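Local coordinates for protein cruciferin (Brassica napus, PDB 3KGL) that probably serves as a nutrient reservoir in the seed, an 11S storage globulin with two cupin domains in each subunit, at residues K53-P58 with I253-P258; G74-V79 with Q163-D168; Q339-A344 with A406-L411. One frame throughout, in Å; residues are numbered along the deposited sequence.

In the fold
Interactions 1 and 2 belong to one antiparallel sheet of the first cupin domain, with centres about 10 Å apart. Strands 54-61 and 162-166 are neighbours in it, and the probable hydrogen bond from Tyr56 N to Phe165 O, 2.6 Å, joins the two contacts directly; along the chain, interaction 2 is nested inside the loop that interaction 1 closes. Both touch the second subunit. Interaction 3 lies in the second cupin domain on the opposite side of the chain's centre, about 42 Å from interaction 1 and 34 Å from interaction 2 between centres. It meets the third subunit, so both cupin halves of the chain take part in subunit contacts.

Interaction 1: K53-P58 with I253-P258; sequences KGLYLP and IRVQGP
Leu55 and Ile253 form an antiparallel hydrogen-bonded pair, with Leu55 N giving to Ile253 O at 2.9 Å and Ile253 N to Leu55 O at 2.7 Å. A third bond, Val255 N to Lys53 O at 2.9 Å, carries the pairing past the strand end. On one face Leu55 CB rests against Val255 CG2, while Ile253 CG1 lies 4.1 Å from Leu55 CB. Ile253 holds CG1 between its backbone N and carbonyl carbon (chi1 61°), which brings CD1 to both methyls of Leu57. These branched apolar residues suit a buried face, which Trp164 and Tyr166 also line, and Asn428 of the second subunit packs on Ile253 and Val255. Gly54 and Arg254 form a non-hydrogen-bonded pair, the Arg254 side chain on the other face. On the more exposed side the side chains of Lys53 and Arg254 cross, NZ of Lys53 3.5 Å from Arg254 NE; both groups are cationic and both are donors, so this is a close approach of like charges, not a bond. Farther out, Glu24 OE1 accepts from Arg254 N, and Ser52 O takes a weak bond from Arg254 NH2. The short strand 252-254 adds to a strand of the first cupin barrel by antiparallel beta-sheet pairing.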
loop_
_atom_site.group_PDB
_atom_site.type_symbol
_atom_site.label_atom_id
_atom_site.label_comp_id
_atom_site.label_asym_id
_atom_site.label_seq_id
_atom_site.Cartn_x
_atom_site.Cartn_y
_atom_site.Cartn_z
ATOM N N LYS A 53 -32.338 24.953 6.161
ATOM C CA LYS A 53 -31.535 26.109 6.562
ATOM C C LYS A 53 -30.239 25.600 7.183
ATOM O O LYS A 53 -29.461 26.364 7.767
ATOM C CB LYS A 53 -32.279 26.973 7.591
ATOM C CG LYS A 53 -33.457 27.781 7.065
ATOM C CD LYS A 53 -34.523 27.957 8.164
ATOM C CE LYS A 53 -33.915 28.299 9.535
ATOM N NZ LYS A 53 -34.909 28.278 10.666
ATOM N N GLY A 54 -30.022 24.295 7.056
ATOM C CA GLY A 54 -28.949 23.618 7.759
ATOM C C GLY A 54 -27.646 23.584 6.999
ATOM O O GLY A 54 -27.587 23.167 5.847
ATOM N N LEU A 55 -26.592 24.031 7.662
ATOM C CA LEU A 55 -25.268 24.045 7.075
ATOM C C LEU A 55 -24.380 23.043 7.794
ATOM O O LEU A 55 -24.260 23.087 9.021
ATOM C CB LEU A 55 -24.660 25.445 7.176
ATOM C CG LEU A 55 -23.157 25.538 6.902
ATOM C CD1 LEU A 55 -22.836 24.979 5.522
ATOM C CD2 LEU A 55 -22.656 26.967 7.039
ATOM N N TYR A 56 -23.781 22.131 7.028
ATOM C CA TYR A 56 -22.732 21.251 7.539
ATOM C C TYR A 56 -21.376 21.919 7.289
ATOM O O TYR A 56 -20.993 22.127 6.143
ATOM C CB TYR A 56 -22.786 19.880 6.864
ATOM C CG TYR A 56 -21.625 18.992 7.248
ATOM C CD1 TYR A 56 -21.750 18.048 8.256
ATOM C CD2 TYR A 56 -20.394 19.110 6.616
ATOM C CE1 TYR A 56 -20.684 17.244 8.620
ATOM C CE2 TYR A 56 -19.324 18.308 6.976
ATOM C CZ TYR A 56 -19.475 17.375 7.974
ATOM O OH TYR A 56 -18.414 16.573 8.333
ATOM N N LEU A 57 -20.659 22.247 8.365
ATOM C CA LEU A 57 -19.501 23.140 8.299
ATOM C C LEU A 57 -18.261 22.421 7.811
ATOM O O LEU A 57 -18.094 21.232 8.066
ATOM C CB LEU A 57 -19.257 23.783 9.662
ATOM C CG LEU A 57 -20.322 24.792 10.112
ATOM C CD1 LEU A 57 -20.162 25.164 11.563
ATOM C CD2 LEU A 57 -20.242 26.032 9.261
ATOM N N PRO A 58 -17.381 23.153 7.108
ATOM C CA PRO A 58 -16.188 22.650 6.419
ATOM C C PRO A 58 -15.351 21.689 7.260
ATOM O O PRO A 58 -14.867 22.035 8.347
ATOM C CB PRO A 58 -15.386 23.922 6.138
ATOM C CG PRO A 58 -16.373 24.962 6.046
ATOM C CD PRO A 58 -17.464 24.618 7.030
ATOM N N ILE A 253 -25.234 23.447 11.562
ATOM C CA ILE A 253 -25.849 24.593 12.236
ATOM C C ILE A 253 -27.029 25.234 11.501
ATOM O O ILE A 253 -27.197 25.084 10.291
ATOM C CB ILE A 253 -24.812 25.703 12.498
ATOM C CG1 ILE A 253 -24.223 26.204 11.170
ATOM C CG2 ILE A 253 -23.736 25.214 13.468
ATOM C CD1 ILE A 253 -23.464 27.516 11.276
ATOM N N ARG A 254 -27.844 25.965 12.250
ATOM C CA ARG A 254 -28.920 26.734 11.648
ATOM C C ARG A 254 -28.335 28.016 11.066
ATOM O O ARG A 254 -27.706 28.820 11.777
ATOM C CB ARG A 254 -30.049 27.020 12.654
ATOM C CG ARG A 254 -31.298 27.643 12.023
ATOM C CD ARG A 254 -32.599 26.961 12.467
ATOM N NE ARG A 254 -32.850 25.707 11.747
ATOM C CZ ARG A 254 -32.968 24.508 12.324
ATOM N NH1 ARG A 254 -32.880 24.381 13.644
ATOM N NH2 ARG A 254 -33.190 23.428 11.578
ATOM N N VAL A 255 -28.506 28.184 9.762
ATOM C CA VAL A 255 -28.019 29.387 9.125
ATOM C C VAL A 255 -29.080 30.450 9.218
ATOM O O VAL A 255 -30.129 30.354 8.580
ATOM C CB VAL A 255 -27.625 29.163 7.662
ATOM C CG1 VAL A 255 -27.354 30.484 6.980
ATOM C CG2 VAL A 255 -26.393 28.286 7.582
ATOM N N GLN A 256 -28.811 31.455 10.044
ATOM C CA GLN A 256 -29.654 32.638 10.088
ATOM C C GLN A 256 -29.261 33.552 8.927
ATOM O O GLN A 256 -28.081 33.886 8.748
ATOM C CB GLN A 256 -29.497 33.385 11.421
ATOM C CG GLN A 256 -29.056 32.524 12.605
ATOM C CD GLN A 256 -30.161 31.625 13.161
ATOM O OE1 GLN A 256 -29.930 30.858 14.100
ATOM N NE2 GLN A 256 -31.361 31.720 12.589
ATOM N N GLY A 257 -30.241 33.927 8.113
ATOM C CA GLY A 257 -30.035 35.015 7.182
ATOM C C GLY A 257 -29.649 34.703 5.749
ATOM O O GLY A 257 -29.804 33.574 5.273
ATOM N N PRO A 258 -29.126 35.728 5.057
ATOM C CA PRO A 258 -28.932 35.785 3.605
ATOM C C PRO A 258 -27.761 34.962 3.123
ATOM O O PRO A 258 -26.716 35.521 2.779
ATOM C CB PRO A 258 -28.647 37.264 3.353
ATOM C CG PRO A 258 -28.045 37.759 4.629
ATOM C CD PRO A 258 -28.619 36.935 5.739
#

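Interaction 2: G74-V79 with Q163-D168; sequences GLMGRV and QWFYND
Leu75 with Tyr166 and Gly77 with Trp164 are antiparallel hydrogen-bonded pairs, on strand segments whose axes come within 4.7 Å at 167°. Leu75 N gives to Tyr166 O at 2.8 Å, Tyr166 N returns a bond to Leu75 O, and Gly77 and Trp164 repeat the exchange. On the face of Trp164 and Tyr166, the indole lies over the backbone of Gly77. A chi1 of 55° swings the Trp164 ring across the sheet, so that Gly77 CA sits 3.8 Å from the centroid of the five-membered ring and 29° off its normal, a CH-pi contact. Glycine suits this place because a CB here would clash with NE1 of the Trp164 indole. Beside the ring, Leu75 CD1 and Tyr166 CD2 meet at 4.2 Å, the two side chains running the same way.

The other face holds a Met-aromatic contact: Met76 SD approaches the Phe165 ring obliquely, 3.7 Å from CE1 of Phe165. The flexible thioether also passes Gln163, whose extended chain lies alongside the aliphatic part of Arg78. The guanidinium of Arg78 reaches beyond, to a salt bridge with Glu147. Strand 141-150 flanks 73-79, strand 54-61 flanks 162-166, and Ile155 of strand 153-157 touches Met76 and Gln163, while Pro422 of the second subunit packs on Trp164.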
loop_
_atom_site.group_PDB
_atom_site.type_symbol
_atom_site.label_atom_id
_atom_site.label_comp_id
_atom_site.label_asym_id
_atom_site.label_seq_id
_atom_site.Cartn_x
_atom_site.Cartn_y
_atom_site.Cartn_z
ATOM N N GLY A 74 -29.333 20.375 -2.489
ATOM C CA GLY A 74 -28.652 21.467 -1.817
ATOM C C GLY A 74 -27.400 21.995 -2.497
ATOM O O GLY A 74 -27.199 21.812 -3.695
ATOM N N LEU A 75 -26.557 22.661 -1.712
ATOM C CA LEU A 75 -25.323 23.260 -2.204
ATOM C C LEU A 75 -24.105 22.538 -1.623
ATOM O O LEU A 75 -24.170 21.996 -0.522
ATOM C CB LEU A 75 -25.290 24.757 -1.848
ATOM C CG LEU A 75 -26.425 25.581 -2.472
ATOM C CD1 LEU A 75 -26.367 27.031 -2.069
ATOM C CD2 LEU A 75 -26.359 25.467 -3.973
ATOM N N MET A 76 -23.006 22.521 -2.374
ATOM C CA MET A 76 -21.738 21.995 -1.877
ATOM C C MET A 76 -20.537 22.844 -2.269
ATOM O O MET A 76 -20.492 23.426 -3.342
ATOM C CB MET A 76 -21.497 20.579 -2.366
ATOM C CG MET A 76 -20.036 20.206 -2.307
ATOM S SD MET A 76 -19.722 18.598 -3.023
ATOM C CE MET A 76 -20.126 18.916 -4.737
ATOM N N GLY A 77 -19.556 22.889 -1.384
ATOM C CA GLY A 77 -18.342 23.630 -1.624
ATOM C C GLY A 77 -17.129 22.779 -1.320
ATOM O O GLY A 77 -16.972 22.249 -0.221
ATOM N N ARG A 78 -16.271 22.637 -2.317
ATOM C CA ARG A 78 -15.001 21.957 -2.158
ATOM C C ARG A 78 -13.998 23.093 -2.112
ATOM O O ARG A 78 -14.254 24.166 -2.657
ATOM C CB ARG A 78 -14.740 21.078 -3.387
ATOM C CG ARG A 78 -14.382 19.609 -3.120
ATOM C CD ARG A 78 -14.860 18.718 -4.278
ATOM N NE ARG A 78 -14.767 19.441 -5.544
ATOM C CZ ARG A 78 -15.648 19.344 -6.534
ATOM N NH1 ARG A 78 -16.701 18.549 -6.410
ATOM N NH2 ARG A 78 -15.480 20.050 -7.647
ATOM N N VAL A 79 -12.865 22.873 -1.454
ATOM C CA VAL A 79 -11.769 23.837 -1.469
ATOM C C VAL A 79 -10.462 23.082 -1.539
ATOM O O VAL A 79 -10.089 22.395 -0.589
ATOM C CB VAL A 79 -11.738 24.709 -0.203
ATOM C CG1 VAL A 79 -10.536 25.643 -0.245
ATOM C CG2 VAL A 79 -13.027 25.492 -0.054
ATOM N N GLN A 163 -14.767 20.157 2.562
ATOM C CA GLN A 163 -16.118 20.296 1.994
ATOM C C GLN A 163 -17.151 20.684 3.034
ATOM O O GLN A 163 -17.074 20.259 4.186
ATOM C CB GLN A 163 -16.586 18.995 1.371
ATOM C CG GLN A 163 -16.265 18.851 -0.086
ATOM C CD GLN A 163 -16.633 17.482 -0.602
ATOM O OE1 GLN A 163 -17.126 16.649 0.148
ATOM N NE2 GLN A 163 -16.388 17.239 -1.887
ATOM N N TRP A 164 -18.132 21.473 2.604
ATOM C CA TRP A 164 -19.267 21.871 3.437
ATOM C C TRP A 164 -20.550 21.697 2.622
ATOM O O TRP A 164 -20.548 21.897 1.407
ATOM C CB TRP A 164 -19.132 23.329 3.900
ATOM C CG TRP A 164 -18.953 24.294 2.762
ATOM C CD1 TRP A 164 -17.771 24.763 2.271
ATOM C CD2 TRP A 164 -19.981 24.885 1.957
ATOM N NE1 TRP A 164 -17.998 25.606 1.213
ATOM C CE2 TRP A 164 -19.345 25.698 1.000
ATOM C CE3 TRP A 164 -21.375 24.806 1.953
ATOM C CZ2 TRP A 164 -20.051 26.425 0.053
ATOM C CZ3 TRP A 164 -22.077 25.533 1.009
ATOM C CH2 TRP A 164 -21.414 26.330 0.074
ATOM N N PHE A 165 -21.643 21.324 3.285
ATOM C CA PHE A 165 -22.924 21.144 2.604
ATOM C C PHE A 165 -24.010 22.044 3.186
ATOM O O PHE A 165 -24.038 22.290 4.396
ATOM C CB PHE A 165 -23.358 19.680 2.667
ATOM C CG PHE A 165 -22.403 18.741 1.993
ATOM C CD1 PHE A 165 -22.513 18.476 0.638
ATOM C CD2 PHE A 165 -21.386 18.131 2.711
ATOM C CE1 PHE A 165 -21.628 17.618 0.012
ATOM C CE2 PHE A 165 -20.500 17.272 2.091
ATOM C CZ PHE A 165 -20.623 17.010 0.742
ATOM N N TYR A 166 -24.896 22.537 2.318
ATOM C CA TYR A 166 -26.011 23.388 2.741
ATOM C C TYR A 166 -27.322 22.906 2.157
ATOM O O TYR A 166 -27.424 22.668 0.955
ATOM C CB TYR A 166 -25.797 24.850 2.329
ATOM C CG TYR A 166 -26.949 25.772 2.701
ATOM C CD1 TYR A 166 -27.104 26.234 3.998
ATOM C CD2 TYR A 166 -27.882 26.180 1.753
ATOM C CE1 TYR A 166 -28.150 27.076 4.342
ATOM C CE2 TYR A 166 -28.937 27.016 2.092
ATOM C CZ TYR A 166 -29.063 27.465 3.390
ATOM O OH TYR A 166 -30.106 28.302 3.744
ATOM N N ASN A 167 -28.325 22.776 3.017
ATOM C CA ASN A 167 -29.673 22.461 2.577
ATOM C C ASN A 167 -30.504 23.723 2.344
ATOM O O ASN A 167 -31.153 24.233 3.263
ATOM C CB ASN A 167 -30.364 21.560 3.591
ATOM C CG ASN A 167 -31.648 20.964 3.057
ATOM O OD1 ASN A 167 -32.512 20.530 3.827
ATOM N ND2 ASN A 167 -31.782 20.933 1.732
ATOM N N ASP A 168 -30.451 24.227 1.111
ATOM C CA ASP A 168 -31.319 25.304 0.655
ATOM C C ASP A 168 -32.716 24.734 0.512
ATOM O O ASP A 168 -33.710 25.461 0.447
ATOM C CB ASP A 168 -30.851 25.828 -0.714
ATOM C CG ASP A 168 -30.881 24.750 -1.807
ATOM O OD1 ASP A 168 -30.745 23.555 -1.468
ATOM O OD2 ASP A 168 -31.029 25.094 -3.006
#

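Interaction 3: Q339-A344 with A406-L411; sequences QWNANA and AQINTL
Trp340 packs its indole over Asn409, and this CH-pi pair is the dense part of the contact. Asn409 CB stands 3.4 Å from the centroid of the six-membered ring, only 10° off the normal, over one face. The amide of Asn409 is turned 80° from the indole plane, with ND2 lying near CZ2. With chi1 at 81°, the Trp340 ring reaches across to the neighbouring strand instead of standing clear. Leu411 CD2 meets the ring edge at CZ3, 3.7 Å away, and the ring stacks with Phe60 of the third subunit. Trp340 N gives to Asn409 O at 3.0 Å and Asn409 N to Trp340 O at 3.1 Å. A valine in place of Trp340 would probably leave Asn409 CB without its flat wall and Phe60 of the third subunit without its stacking partner.

On the opposite face, CG2 of Ile408 touches Gln339 CB, the two side chains crossing at a slant, and Asn341 lies beside Ile408, its OD1 bonded to Lys401.

Toward Ala406 and Gln407 the contact is looser and partly exposed; the amide of Gln407 turns off from the segment 339-344, though Pro81 of the third subunit packs on this residue. Two bonds continue the pairing past the strand ends. Ala342 N gives an almost straight bond to Gln407 O at 2.9 Å, and the side chain of Asn343 stands in for a backbone carbonyl, OD1 accepting from Gln407 N at 3.0 Å. Asn343 ND2 gives in turn to Asn405 O, so both ends of the amide are used and its rotation is fixed. The chemistry thus divides into an aromatic end and a polar one, both meeting the third subunit; at the polar end an asparagine, carrying donor and acceptor together, ties the loop after strand 334-341 to the segment 406-411.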
loop_
_atom_site.group_PDB
_atom_site.type_symbol
_atom_site.label_atom_id
_atom_site.label_comp_id
_atom_site.label_asym_id
_atom_site.label_seq_id
_atom_site.Cartn_x
_atom_site.Cartn_y
_atom_site.Cartn_z
ATOM N N GLN A 339 -23.171 -12.650 -8.059
ATOM C CA GLN A 339 -21.891 -12.089 -8.483
ATOM C C GLN A 339 -20.925 -11.972 -7.301
ATOM O O GLN A 339 -21.337 -11.993 -6.144
ATOM C CB GLN A 339 -22.114 -10.705 -9.111
ATOM C CG GLN A 339 -22.662 -9.639 -8.146
ATOM C CD GLN A 339 -23.318 -8.462 -8.853
ATOM O OE1 GLN A 339 -23.270 -7.319 -8.376
ATOM N NE2 GLN A 339 -23.945 -8.737 -9.995
ATOM N N TRP A 340 -19.637 -11.858 -7.589
ATOM C CA TRP A 340 -18.674 -11.485 -6.563
ATOM C C TRP A 340 -17.801 -10.379 -7.115
ATOM O O TRP A 340 -17.899 -10.048 -8.279
ATOM C CB TRP A 340 -17.841 -12.678 -6.121
ATOM C CG TRP A 340 -16.667 -13.063 -7.012
ATOM C CD1 TRP A 340 -15.396 -12.546 -6.973
ATOM C CD2 TRP A 340 -16.641 -14.092 -8.016
ATOM N NE1 TRP A 340 -14.599 -13.172 -7.900
ATOM C CE2 TRP A 340 -15.338 -14.124 -8.551
ATOM C CE3 TRP A 340 -17.599 -14.978 -8.522
ATOM C CZ2 TRP A 340 -14.975 -14.992 -9.562
ATOM C CZ3 TRP A 340 -17.233 -15.842 -9.525
ATOM C CH2 TRP A 340 -15.936 -15.844 -10.036
ATOM N N ASN A 341 -16.970 -9.777 -6.282
ATOM C CA ASN A 341 -16.038 -8.782 -6.784
ATOM C C ASN A 341 -14.624 -9.345 -6.817
ATOM O O ASN A 341 -14.129 -9.869 -5.818
ATOM C CB ASN A 341 -16.136 -7.492 -5.973
ATOM C CG ASN A 341 -17.482 -6.818 -6.135
ATOM O OD1 ASN A 341 -18.190 -7.091 -7.096
ATOM N ND2 ASN A 341 -17.847 -5.948 -5.197
ATOM N N ALA A 342 -13.992 -9.256 -7.984
ATOM C CA ALA A 342 -12.703 -9.892 -8.223
ATOM C C ALA A 342 -11.558 -9.181 -7.527
ATOM O O ALA A 342 -10.551 -9.812 -7.191
ATOM C CB ALA A 342 -12.435 -9.978 -9.696
ATOM N N ASN A 343 -11.713 -7.876 -7.303
ATOM C CA ASN A 343 -10.597 -7.042 -6.839
ATOM C C ASN A 343 -10.976 -5.922 -5.885
ATOM O O ASN A 343 -10.179 -5.013 -5.643
ATOM C CB ASN A 343 -9.827 -6.451 -8.027
ATOM C CG ASN A 343 -10.705 -5.577 -8.943
ATOM O OD1 ASN A 343 -11.937 -5.691 -8.970
ATOM N ND2 ASN A 343 -10.055 -4.706 -9.711
ATOM N N ALA A 344 -12.183 -5.986 -5.335
ATOM C CA ALA A 344 -12.641 -4.935 -4.432
ATOM C C ALA A 344 -13.461 -5.450 -3.262
ATOM O O ALA A 344 -14.121 -6.489 -3.329
ATOM C CB ALA A 344 -13.435 -3.899 -5.197
ATOM N N ALA A 406 -13.749 -1.553 -10.546
ATOM C CA ALA A 406 -14.149 -2.851 -10.002
ATOM C C ALA A 406 -14.550 -3.857 -11.077
ATOM O O ALA A 406 -15.275 -3.523 -12.007
ATOM C CB ALA A 406 -15.274 -2.681 -9.009
ATOM N N GLN A 407 -14.074 -5.088 -10.937
ATOM C CA GLN A 407 -14.480 -6.178 -11.817
ATOM C C GLN A 407 -15.515 -7.096 -11.149
ATOM O O GLN A 407 -15.198 -7.820 -10.208
ATOM C CB GLN A 407 -13.258 -7.006 -12.236
ATOM C CG GLN A 407 -13.462 -7.874 -13.486
ATOM C CD GLN A 407 -13.257 -7.108 -14.797
ATOM O OE1 GLN A 407 -12.654 -6.033 -14.817
ATOM N NE2 GLN A 407 -13.754 -7.671 -15.900
ATOM N N ILE A 408 -16.750 -7.076 -11.637
ATOM C CA ILE A 408 -17.754 -8.033 -11.178
ATOM C C ILE A 408 -17.672 -9.335 -12.001
ATOM O O ILE A 408 -17.504 -9.304 -13.218
ATOM C CB ILE A 408 -19.181 -7.443 -11.277
ATOM C CG1 ILE A 408 -19.174 -5.959 -10.943
ATOM C CG2 ILE A 408 -20.142 -8.159 -10.343
ATOM C CD1 ILE A 408 -20.538 -5.412 -10.597
ATOM N N ASN A 409 -17.759 -10.473 -11.319
ATOM C CA ASN A 409 -17.814 -11.787 -11.953
ATOM C C ASN A 409 -19.123 -12.481 -11.605
ATOM O O ASN A 409 -19.457 -12.632 -10.439
ATOM C CB ASN A 409 -16.631 -12.647 -11.507
ATOM C CG ASN A 409 -15.328 -12.255 -12.203
ATOM O OD1 ASN A 409 -15.349 -11.570 -13.225
ATOM N ND2 ASN A 409 -14.193 -12.690 -11.653
ATOM N N THR A 410 -19.881 -12.884 -12.613
ATOM C CA THR A 410 -21.170 -13.507 -12.363
ATOM C C THR A 410 -21.003 -15.031 -12.243
ATOM O O THR A 410 -20.066 -15.599 -12.805
ATOM C CB THR A 410 -22.201 -13.146 -13.473
ATOM O OG1 THR A 410 -21.700 -13.529 -14.758
ATOM C CG2 THR A 410 -22.450 -11.667 -13.500
ATOM N N LEU A 411 -21.893 -15.687 -11.501
ATOM C CA LEU A 411 -21.898 -17.145 -11.450
ATOM C C LEU A 411 -22.925 -17.708 -12.405
ATOM O O LEU A 411 -22.822 -18.856 -12.814
ATOM C CB LEU A 411 -22.202 -17.656 -10.051
ATOM C CG LEU A 411 -21.190 -17.368 -8.947
ATOM C CD1 LEU A 411 -21.853 -17.574 -7.603
ATOM C CD2 LEU A 411 -19.968 -18.254 -9.079
#